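Local atomic coordinates of aminoglycoside N(3)-acetyltransferase (Streptomyces griseus, PDB entry 7LAP), a protein that catalyses transfer of an acetyl group from acetyl-CoA to the 3-amino group of aminoglycoside antibiotics, a modification that probably confers resistance to them. Residues Asp159-Gly164 against Arg223-Glu228; His136-Leu141 against Val205-Pro210; Val42-Arg47 against Leu75-Gly80. All coordinates share one frame; numbering follows the deposited sequence.

Interaction 1 (Asp159-Gly164 against Arg223-Glu228); sequences DPHGPG and RDIDSE
H161 and D224 meet in a His-carboxylate hydrogen bond, where a type I beta turn, D159 to G162, docks against the end of strand 216-225, one arm of a two-stranded antiparallel hairpin in this Antibiotic_NAT-family acetyltransferase. The backbone contributes one bond across the contact: D159 N donates to R223 O at 2.9 Å. Within the turn, G162 N closes back on D159 O.

Among the side-chain polar contacts, H161 ND1 reaches D224 OD1 at 3.1 Å with an N-H...O angle of 161°. The oxygen lies in the imidazole plane and uses its syn lone pair, and ring and carboxylate are nearly coplanar, 19° apart. D224 turns its carboxylate off the strand to the ring by pointing CG away from its backbone N (chi1 -171°). Its OD1 is gripped by H161 ND1, weakly by I225 N, and by a water. Nearby, H161 O accepts from H192 ND1 and the H161 ring meets that of H191, which ties the turn to helix 189-196.

Non-bonded packing is small but close. The pyrrolidine of P160 lies against the carboxylate of D224, with P160 CD 3.3 Å from D224 OD1, while S227 CB comes within 3.9 Å of H161 CE1.

That water completes the polar network. It accepts from H161 N at 2.8 Å and donates both to D159 OD1 at 2.6 Å and to D224 OD1 at 2.7 Å, linking the two carboxylates through a single oxygen.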
loop_
_atom_site.group_PDB
_atom_site.type_symbol
_atom_site.label_atom_id
_atom_site.label_comp_id
_atom_site.label_asym_id
_atom_site.label_seq_id
_atom_site.Cartn_x
_atom_site.Cartn_y
_atom_site.Cartn_z
ATOM N N ASP B 159 18.626 15.230 -14.708
ATOM C CA ASP B 159 17.810 16.411 -14.447
ATOM C C ASP B 159 16.320 16.058 -14.541
ATOM O O ASP B 159 15.580 16.674 -15.318
ATOM C CB ASP B 159 18.174 17.540 -15.420
ATOM C CG ASP B 159 17.871 18.938 -14.847
ATOM O OD1 ASP B 159 17.824 19.088 -13.600
ATOM O OD2 ASP B 159 17.680 19.892 -15.642
ATOM N N PRO B 160 15.839 15.065 -13.789
ATOM C CA PRO B 160 14.430 14.660 -13.927
ATOM C C PRO B 160 13.408 15.660 -13.368
ATOM O O PRO B 160 12.201 15.397 -13.474
ATOM C CB PRO B 160 14.371 13.344 -13.143
ATOM C CG PRO B 160 15.388 13.555 -12.027
ATOM C CD PRO B 160 16.516 14.373 -12.672
ATOM N N HIS B 161 13.818 16.769 -12.754
ATOM C CA HIS B 161 12.890 17.840 -12.390
ATOM C C HIS B 161 13.003 19.038 -13.317
ATOM O O HIS B 161 12.403 20.084 -13.033
ATOM C CB HIS B 161 13.123 18.322 -10.951
ATOM C CG HIS B 161 12.893 17.272 -9.920
ATOM N ND1 HIS B 161 13.927 16.571 -9.336
ATOM C CD2 HIS B 161 11.752 16.809 -9.357
ATOM C CE1 HIS B 161 13.430 15.722 -8.451
ATOM N NE2 HIS B 161 12.114 15.851 -8.442
ATOM N N GLY B 162 13.772 18.929 -14.397
ATOM C CA GLY B 162 14.129 20.089 -15.166
ATOM C C GLY B 162 13.285 20.312 -16.403
ATOM O O GLY B 162 12.124 19.891 -16.499
ATOM N N PRO B 163 13.929 20.900 -17.409
ATOM C CA PRO B 163 13.309 21.380 -18.636
ATOM C C PRO B 163 12.529 20.326 -19.375
ATOM O O PRO B 163 11.510 20.694 -19.960
ATOM C CB PRO B 163 14.508 21.825 -19.482
ATOM C CG PRO B 163 15.563 22.160 -18.488
ATOM C CD PRO B 163 15.378 21.166 -17.380
ATOM N N GLY B 164 12.939 19.066 -19.384
ATOM C CA GLY B 164 12.117 18.190 -20.195
ATOM C C GLY B 164 11.003 17.452 -19.475
ATOM O O GLY B 164 10.266 16.679 -20.094
ATOM N N ARG B 223 21.920 11.929 -12.403
ATOM C CA ARG B 223 22.234 13.228 -11.833
ATOM C C ARG B 223 20.944 14.006 -11.663
ATOM O O ARG B 223 20.089 13.984 -12.550
ATOM C CB ARG B 223 23.204 14.005 -12.723
ATOM C CG ARG B 223 23.554 15.368 -12.164
ATOM C CD ARG B 223 24.496 16.084 -13.079
ATOM N NE ARG B 223 24.436 17.536 -12.929
ATOM C CZ ARG B 223 25.252 18.245 -12.150
ATOM N NH1 ARG B 223 26.196 17.639 -11.427
ATOM N NH2 ARG B 223 25.130 19.566 -12.105
ATOM N N ASP B 224 20.817 14.705 -10.535
ATOM C CA ASP B 224 19.616 15.455 -10.185
ATOM C C ASP B 224 20.046 16.585 -9.256
ATOM O O ASP B 224 21.169 16.597 -8.752
ATOM C CB ASP B 224 18.566 14.531 -9.523
ATOM C CG ASP B 224 17.183 15.204 -9.327
ATOM O OD1 ASP B 224 16.893 16.229 -9.990
ATOM O OD2 ASP B 224 16.369 14.682 -8.532
ATOM N N ILE B 225 19.155 17.558 -9.042
ATOM C CA ILE B 225 19.349 18.431 -7.880
ATOM C C ILE B 225 19.103 17.627 -6.603
ATOM O O ILE B 225 18.458 16.574 -6.603
ATOM C CB ILE B 225 18.443 19.670 -7.930
ATOM C CG1 ILE B 225 16.987 19.234 -8.092
ATOM C CG2 ILE B 225 18.851 20.600 -9.051
ATOM C CD1 ILE B 225 16.013 19.929 -7.129
ATOM N N ASP B 226 19.645 18.127 -5.499
ATOM C CA ASP B 226 19.510 17.455 -4.211
ATOM C C ASP B 226 18.088 17.684 -3.710
ATOM O O ASP B 226 17.796 18.628 -2.975
ATOM C CB ASP B 226 20.555 17.979 -3.229
ATOM C CG ASP B 226 20.530 17.251 -1.903
ATOM O OD1 ASP B 226 19.499 16.633 -1.556
ATOM O OD2 ASP B 226 21.553 17.294 -1.199
ATOM N N SER B 227 17.179 16.807 -4.129
ATOM C CA SER B 227 15.779 16.982 -3.779
ATOM C C SER B 227 15.456 16.427 -2.408
ATOM O O SER B 227 14.275 16.263 -2.083
ATOM C CB SER B 227 14.872 16.329 -4.829
ATOM O OG SER B 227 14.862 14.909 -4.712
ATOM N N GLU B 228 16.474 16.125 -1.611
ATOM C CA GLU B 228 16.295 15.615 -0.262
ATOM C C GLU B 228 16.655 16.643 0.798
ATOM O O GLU B 228 15.892 16.839 1.749
ATOM C CB GLU B 228 17.130 14.346 -0.069
ATOM C CG GLU B 228 16.983 13.715 1.300
ATOM C CD GLU B 228 17.508 12.288 1.343
ATOM O OE1 GLU B 228 16.970 11.437 0.600
ATOM O OE2 GLU B 228 18.458 12.015 2.115
HETATM O O HOH W 1 16.188 17.976 -11.985
#

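Interaction 2 (His136-Leu141 against Val205-Pro210); sequences HPDVSL and VTYEQP
P137 and D138 press against Y207 and Q209, packing the loop between strands 132-133 and 141-145 onto strand 204-213 of the two-stranded antiparallel hairpin. The tight part centres on the phenol oxygen of Y207. D138 CB comes to 3.2 Å from Y207 OH, and H136 CE1 approaches the same oxygen at 3.3 Å, edge-on and near the plane of the imidazole. Y207 CG sits between its backbone N and carbonyl carbon (chi1 56°), which sends the ring off the strand toward the loop. P137 fits in beside Q209, its CB 3.1 Å from Q209 OE1.

The H136 ring is held firmly inside the loop. Its ND1 accepts from D138 N at 3.1 Å and, weakly, from V139 N, while NE2 bonds to W157 O. V139 CG2 and P137 CD lie over its opposite faces, each offset toward the rim. This fixes the rotation of the imidazole that meets Y207.

Looser, and more polar, is the side of the D138 carboxylate, a partly exposed residue. The extended Q209 chain delivers NE2 to D138 OD1 at 3.3 Å, a long but fairly straight bond (161°) that meets the oxygen from above the carboxylate plane. The other oxygen, OD2, is bonded to Y87 OH, and the Y87 ring stacks on Y207. A water also links D138 OD2 and Y207 OH, lying 2.8 Å from D138 OD2, to which it probably donates, and 2.5 Å from Y207 OH.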
loop_
_atom_site.group_PDB
_atom_site.type_symbol
_atom_site.label_atom_id
_atom_site.label_comp_id
_atom_site.label_asym_id
_atom_site.label_seq_id
_atom_site.Cartn_x
_atom_site.Cartn_y
_atom_site.Cartn_z
ATOM N N HIS B 136 10.907 6.898 -14.301
ATOM C CA HIS B 136 12.087 7.225 -13.510
ATOM C C HIS B 136 12.114 6.409 -12.221
ATOM O O HIS B 136 11.104 6.342 -11.529
ATOM C CB HIS B 136 12.120 8.711 -13.159
ATOM C CG HIS B 136 13.505 9.201 -12.895
ATOM N ND1 HIS B 136 14.139 9.026 -11.680
ATOM C CD2 HIS B 136 14.412 9.772 -13.719
ATOM C CE1 HIS B 136 15.370 9.500 -11.765
ATOM N NE2 HIS B 136 15.557 9.967 -12.989
ATOM N N PRO B 137 13.260 5.811 -11.857
ATOM C CA PRO B 137 13.310 4.976 -10.642
ATOM C C PRO B 137 13.346 5.754 -9.365
ATOM O O PRO B 137 13.015 5.193 -8.316
ATOM C CB PRO B 137 14.628 4.202 -10.791
ATOM C CG PRO B 137 15.506 5.131 -11.665
ATOM C CD PRO B 137 14.509 5.739 -12.647
ATOM N N ASP B 138 13.772 7.008 -9.393
ATOM C CA ASP B 138 13.838 7.774 -8.168
ATOM C C ASP B 138 12.659 8.719 -7.965
ATOM O O ASP B 138 12.193 8.874 -6.832
ATOM C CB ASP B 138 15.138 8.566 -8.122
ATOM C CG ASP B 138 15.408 9.098 -6.749
ATOM O OD1 ASP B 138 15.458 8.285 -5.810
ATOM O OD2 ASP B 138 15.563 10.316 -6.600
ATOM N N VAL B 139 12.154 9.369 -9.019
ATOM C CA VAL B 139 11.142 10.404 -8.828
ATOM C C VAL B 139 9.995 10.235 -9.814
ATOM O O VAL B 139 9.464 11.226 -10.334
ATOM C CB VAL B 139 11.759 11.811 -8.932
ATOM C CG1 VAL B 139 12.667 12.076 -7.712
ATOM C CG2 VAL B 139 12.537 11.985 -10.266
ATOM N N SER B 140 9.579 8.987 -10.035
ATOM C CA SER B 140 8.474 8.712 -10.940
ATOM C C SER B 140 7.215 9.439 -10.481
ATOM O O SER B 140 7.002 9.678 -9.298
ATOM C CB SER B 140 8.187 7.215 -11.040
ATOM O OG SER B 140 7.839 6.677 -9.766
ATOM N N LEU B 141 6.388 9.815 -11.441
ATOM C CA LEU B 141 5.056 10.299 -11.144
ATOM C C LEU B 141 4.074 9.273 -11.672
ATOM O O LEU B 141 4.451 8.321 -12.347
ATOM C CB LEU B 141 4.800 11.660 -11.802
ATOM C CG LEU B 141 5.822 12.777 -11.619
ATOM C CD1 LEU B 141 5.206 14.076 -12.090
ATOM C CD2 LEU B 141 6.068 12.876 -10.165
ATOM N N VAL B 205 23.165 15.808 -6.878
ATOM C CA VAL B 205 23.380 14.453 -6.392
ATOM C C VAL B 205 23.681 13.553 -7.575
ATOM O O VAL B 205 23.245 13.804 -8.705
ATOM C CB VAL B 205 22.166 13.914 -5.595
ATOM C CG1 VAL B 205 22.057 14.644 -4.280
ATOM C CG2 VAL B 205 20.869 14.063 -6.395
ATOM N N THR B 206 24.472 12.517 -7.310
ATOM C CA THR B 206 24.734 11.435 -8.247
ATOM C C THR B 206 24.492 10.135 -7.504
ATOM O O THR B 206 24.989 9.961 -6.386
ATOM C CB THR B 206 26.165 11.480 -8.773
ATOM O OG1 THR B 206 26.344 12.650 -9.567
ATOM C CG2 THR B 206 26.453 10.263 -9.619
ATOM N N TYR B 207 23.696 9.250 -8.094
ATOM C CA TYR B 207 23.396 7.967 -7.477
ATOM C C TYR B 207 23.215 6.954 -8.596
ATOM O O TYR B 207 23.143 7.307 -9.777
ATOM C CB TYR B 207 22.156 8.052 -6.560
ATOM C CG TYR B 207 20.952 8.563 -7.295
ATOM C CD1 TYR B 207 20.701 9.927 -7.391
ATOM C CD2 TYR B 207 20.087 7.682 -7.943
ATOM C CE1 TYR B 207 19.606 10.399 -8.097
ATOM C CE2 TYR B 207 18.997 8.139 -8.641
ATOM C CZ TYR B 207 18.759 9.493 -8.710
ATOM O OH TYR B 207 17.687 9.931 -9.425
ATOM N N GLU B 208 23.168 5.690 -8.233
ATOM C CA GLU B 208 22.899 4.658 -9.214
ATOM C C GLU B 208 21.655 3.903 -8.798
ATOM O O GLU B 208 21.347 3.806 -7.618
ATOM C CB GLU B 208 24.067 3.707 -9.352
ATOM C CG GLU B 208 25.359 4.444 -9.530
ATOM C CD GLU B 208 26.542 3.545 -9.345
ATOM O OE1 GLU B 208 26.632 2.545 -10.084
ATOM O OE2 GLU B 208 27.368 3.829 -8.454
ATOM N N GLN B 209 20.923 3.396 -9.780
ATOM C CA GLN B 209 19.730 2.632 -9.465
ATOM C C GLN B 209 19.500 1.666 -10.607
ATOM O O GLN B 209 19.830 1.979 -11.759
ATOM C CB GLN B 209 18.513 3.543 -9.247
ATOM C CG GLN B 209 18.319 3.927 -7.758
ATOM C CD GLN B 209 17.240 4.949 -7.561
ATOM O OE1 GLN B 209 16.423 5.172 -8.448
ATOM N NE2 GLN B 209 17.209 5.569 -6.393
ATOM N N PRO B 210 18.992 0.471 -10.319
ATOM C CA PRO B 210 18.768 -0.516 -11.377
ATOM C C PRO B 210 17.459 -0.232 -12.098
ATOM O O PRO B 210 16.405 -0.055 -11.473
ATOM C CB PRO B 210 18.718 -1.844 -10.616
ATOM C CG PRO B 210 18.236 -1.463 -9.254
ATOM C CD PRO B 210 18.740 -0.076 -8.969
HETATM O O HOH W 2 16.303 11.942 -8.691
#

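Interaction 3 (Val42-Arg47 against Leu75-Gly80); sequences VMFHTR and LLVTCG
V42 and M43 run parallel to L75 and L76 as neighbouring strands, hydrogen-bonded from L76 N to V42 O and from F44 N to L76 O, each 3.0 Å, while the short strand axes stand 45° apart and come within 4.6 Å of each other. M43 CA also lies 3.2 Å from L76 O as a CA-H...O contact, so that carbonyl receives a C-H as well as an N-H. Farther along, direct pairing gives way to a water that donates to F44 O and accepts from T78 N at 2.9 Å, bridging the two chains where they diverge.

V42 and L75 point to the same face of the sheet and lie side by side, V42 CG1 touching L75 CD2. M43 and L76 occupy the other face, crossing at about a right angle with their CB atoms 3.9 Å apart.

The two strands, 41-46 and 74-78, are adjacent and central in the mixed seven-stranded sheet. Helix 58-69 lies between them in sequence, making a beta-alpha-beta crossover; its L65 touches both F44 and L75.

On the V42 and L75 side the F44 ring receives V77 over one face, a CH-pi contact with V77 CG1 3.8 Å from the ring centroid and 30° off its normal. F44 reaches this position with CG between backbone N and carbonyl carbon (chi1 70°), and its CE1 also meets L75 CB. L121 and P122 of helix 120-126 pack beside F44 and V77 respectively.

On the M43 side the long thioether reaches out from its own strand, extended, roughly along 75-78 until its methyl CE meets T78 CB. T78 CG2, for its part, touches the H45 ring obliquely, 3.8 Å from H45 NE2, the atom that also makes a weak hydrogen bond to T188 OG1.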
loop_
_atom_site.group_PDB
_atom_site.type_symbol
_atom_site.label_atom_id
_atom_site.label_comp_id
_atom_site.label_asym_id
_atom_site.label_seq_id
_atom_site.Cartn_x
_atom_site.Cartn_y
_atom_site.Cartn_z
ATOM N N VAL B 42 -4.529 18.394 -12.686
ATOM C CA VAL B 42 -4.202 18.765 -11.312
ATOM C C VAL B 42 -3.304 17.703 -10.689
ATOM O O VAL B 42 -3.672 16.526 -10.614
ATOM C CB VAL B 42 -5.455 19.000 -10.444
ATOM C CG1 VAL B 42 -6.387 17.834 -10.474
ATOM C CG2 VAL B 42 -5.044 19.280 -8.971
ATOM N N MET B 43 -2.129 18.125 -10.241
ATOM C CA MET B 43 -1.264 17.310 -9.399
ATOM C C MET B 43 -1.685 17.487 -7.937
ATOM O O MET B 43 -1.857 18.612 -7.472
ATOM C CB MET B 43 0.184 17.753 -9.598
ATOM C CG MET B 43 1.172 17.014 -8.752
ATOM S SD MET B 43 2.841 17.469 -9.265
ATOM C CE MET B 43 3.709 16.057 -8.560
ATOM N N PHE B 44 -1.867 16.392 -7.207
ATOM C CA PHE B 44 -2.440 16.548 -5.885
ATOM C C PHE B 44 -1.671 15.729 -4.858
ATOM O O PHE B 44 -1.179 14.635 -5.151
ATOM C CB PHE B 44 -3.947 16.237 -5.898
ATOM C CG PHE B 44 -4.301 14.786 -6.103
ATOM C CD1 PHE B 44 -4.228 14.195 -7.349
ATOM C CD2 PHE B 44 -4.758 14.033 -5.031
ATOM C CE1 PHE B 44 -4.578 12.848 -7.511
ATOM C CE2 PHE B 44 -5.110 12.706 -5.179
ATOM C CZ PHE B 44 -5.004 12.105 -6.422
ATOM N N HIS B 45 -1.509 16.341 -3.680
ATOM C CA HIS B 45 -0.874 15.796 -2.491
ATOM C C HIS B 45 -1.928 15.704 -1.397
ATOM O O HIS B 45 -2.663 16.675 -1.163
ATOM C CB HIS B 45 0.258 16.727 -2.039
ATOM C CG HIS B 45 1.316 16.902 -3.085
ATOM N ND1 HIS B 45 1.263 17.889 -4.055
ATOM C CD2 HIS B 45 2.430 16.175 -3.346
ATOM C CE1 HIS B 45 2.316 17.774 -4.851
ATOM N NE2 HIS B 45 3.034 16.741 -4.445
ATOM N N THR B 46 -1.996 14.562 -0.719
ATOM C CA THR B 46 -3.149 14.233 0.111
ATOM C C THR B 46 -2.701 13.784 1.492
ATOM O O THR B 46 -1.797 12.947 1.624
ATOM C CB THR B 46 -3.999 13.130 -0.517
ATOM O OG1 THR B 46 -4.254 13.446 -1.881
ATOM C CG2 THR B 46 -5.363 12.996 0.260
ATOM N N ARG B 47 -3.369 14.299 2.518
ATOM C CA ARG B 47 -3.291 13.709 3.853
ATOM C C ARG B 47 -4.705 13.209 4.139
ATOM O O ARG B 47 -5.589 13.960 4.559
ATOM C CB ARG B 47 -2.761 14.722 4.867
ATOM C CG ARG B 47 -2.612 14.181 6.265
ATOM C CD ARG B 47 -1.609 15.021 7.072
ATOM N NE ARG B 47 -0.259 14.781 6.580
ATOM C CZ ARG B 47 0.809 15.450 6.993
ATOM N NH1 ARG B 47 0.671 16.405 7.899
ATOM N NH2 ARG B 47 1.997 15.172 6.489
ATOM N N LEU B 75 -5.446 13.734 -13.629
ATOM C CA LEU B 75 -4.922 13.763 -12.265
ATOM C C LEU B 75 -3.475 13.299 -12.281
ATOM O O LEU B 75 -3.125 12.397 -13.032
ATOM C CB LEU B 75 -5.713 12.838 -11.317
ATOM C CG LEU B 75 -7.235 12.899 -11.380
ATOM C CD1 LEU B 75 -7.832 11.953 -10.325
ATOM C CD2 LEU B 75 -7.696 14.343 -11.177
ATOM N N LEU B 76 -2.640 13.877 -11.439
ATOM C CA LEU B 76 -1.240 13.532 -11.300
ATOM C C LEU B 76 -0.801 13.398 -9.853
ATOM O O LEU B 76 -1.254 14.135 -9.025
ATOM C CB LEU B 76 -0.390 14.653 -11.846
ATOM C CG LEU B 76 0.267 14.636 -13.194
ATOM C CD1 LEU B 76 -0.762 15.218 -14.124
ATOM C CD2 LEU B 76 1.500 15.496 -13.214
ATOM N N VAL B 77 0.112 12.489 -9.563
ATOM C CA VAL B 77 0.645 12.346 -8.211
ATOM C C VAL B 77 2.141 12.101 -8.299
ATOM O O VAL B 77 2.672 11.752 -9.352
ATOM C CB VAL B 77 0.008 11.184 -7.416
ATOM C CG1 VAL B 77 -1.525 11.434 -7.172
ATOM C CG2 VAL B 77 0.243 9.895 -8.148
ATOM N N THR B 78 2.822 12.265 -7.176
ATOM C CA THR B 78 4.226 11.912 -7.109
ATOM C C THR B 78 4.307 10.554 -6.425
ATOM O O THR B 78 3.661 10.348 -5.394
ATOM C CB THR B 78 5.039 12.996 -6.398
ATOM O OG1 THR B 78 6.381 12.547 -6.246
ATOM C CG2 THR B 78 4.516 13.295 -4.979
ATOM N N CYS B 79 5.000 9.596 -7.057
ATOM C CA CYS B 79 5.144 8.219 -6.544
ATOM C C CYS B 79 6.522 7.924 -5.957
ATOM O O CYS B 79 6.653 7.524 -4.781
ATOM C CB CYS B 79 4.874 7.203 -7.681
ATOM S SG CYS B 79 3.180 7.129 -8.169
ATOM N N GLY B 80 7.582 8.058 -6.750
ATOM C CA GLY B 80 8.880 7.546 -6.304
ATOM C C GLY B 80 8.852 6.029 -6.174
ATOM O O GLY B 80 7.958 5.354 -6.657
HETATM O O HOH W 3 1.218 13.204 -4.953
#

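Overall arrangement
Interaction 3 comes first along the chain, in the central mixed sheet, its centre about 5 Å from the chain centre and about 18 Å from those of the other two. Interactions 1 and 2 follow, their segments alternating in sequence and their centres about 10 Å apart. They share the hairpin of strands 204-213 and 216-225, where D224 O pairs with V205 N, and P160 packs on H136 and V139 between the two loops. Interaction 2 reaches the sheet: S140 O probably accepts from C79 N and G80 N, and L141 packs on V77 and T78. Interactions 1 and 3 stay about 7 Å apart at their nearest atoms; loop 136-141 touches both and joins hairpin to core sheet.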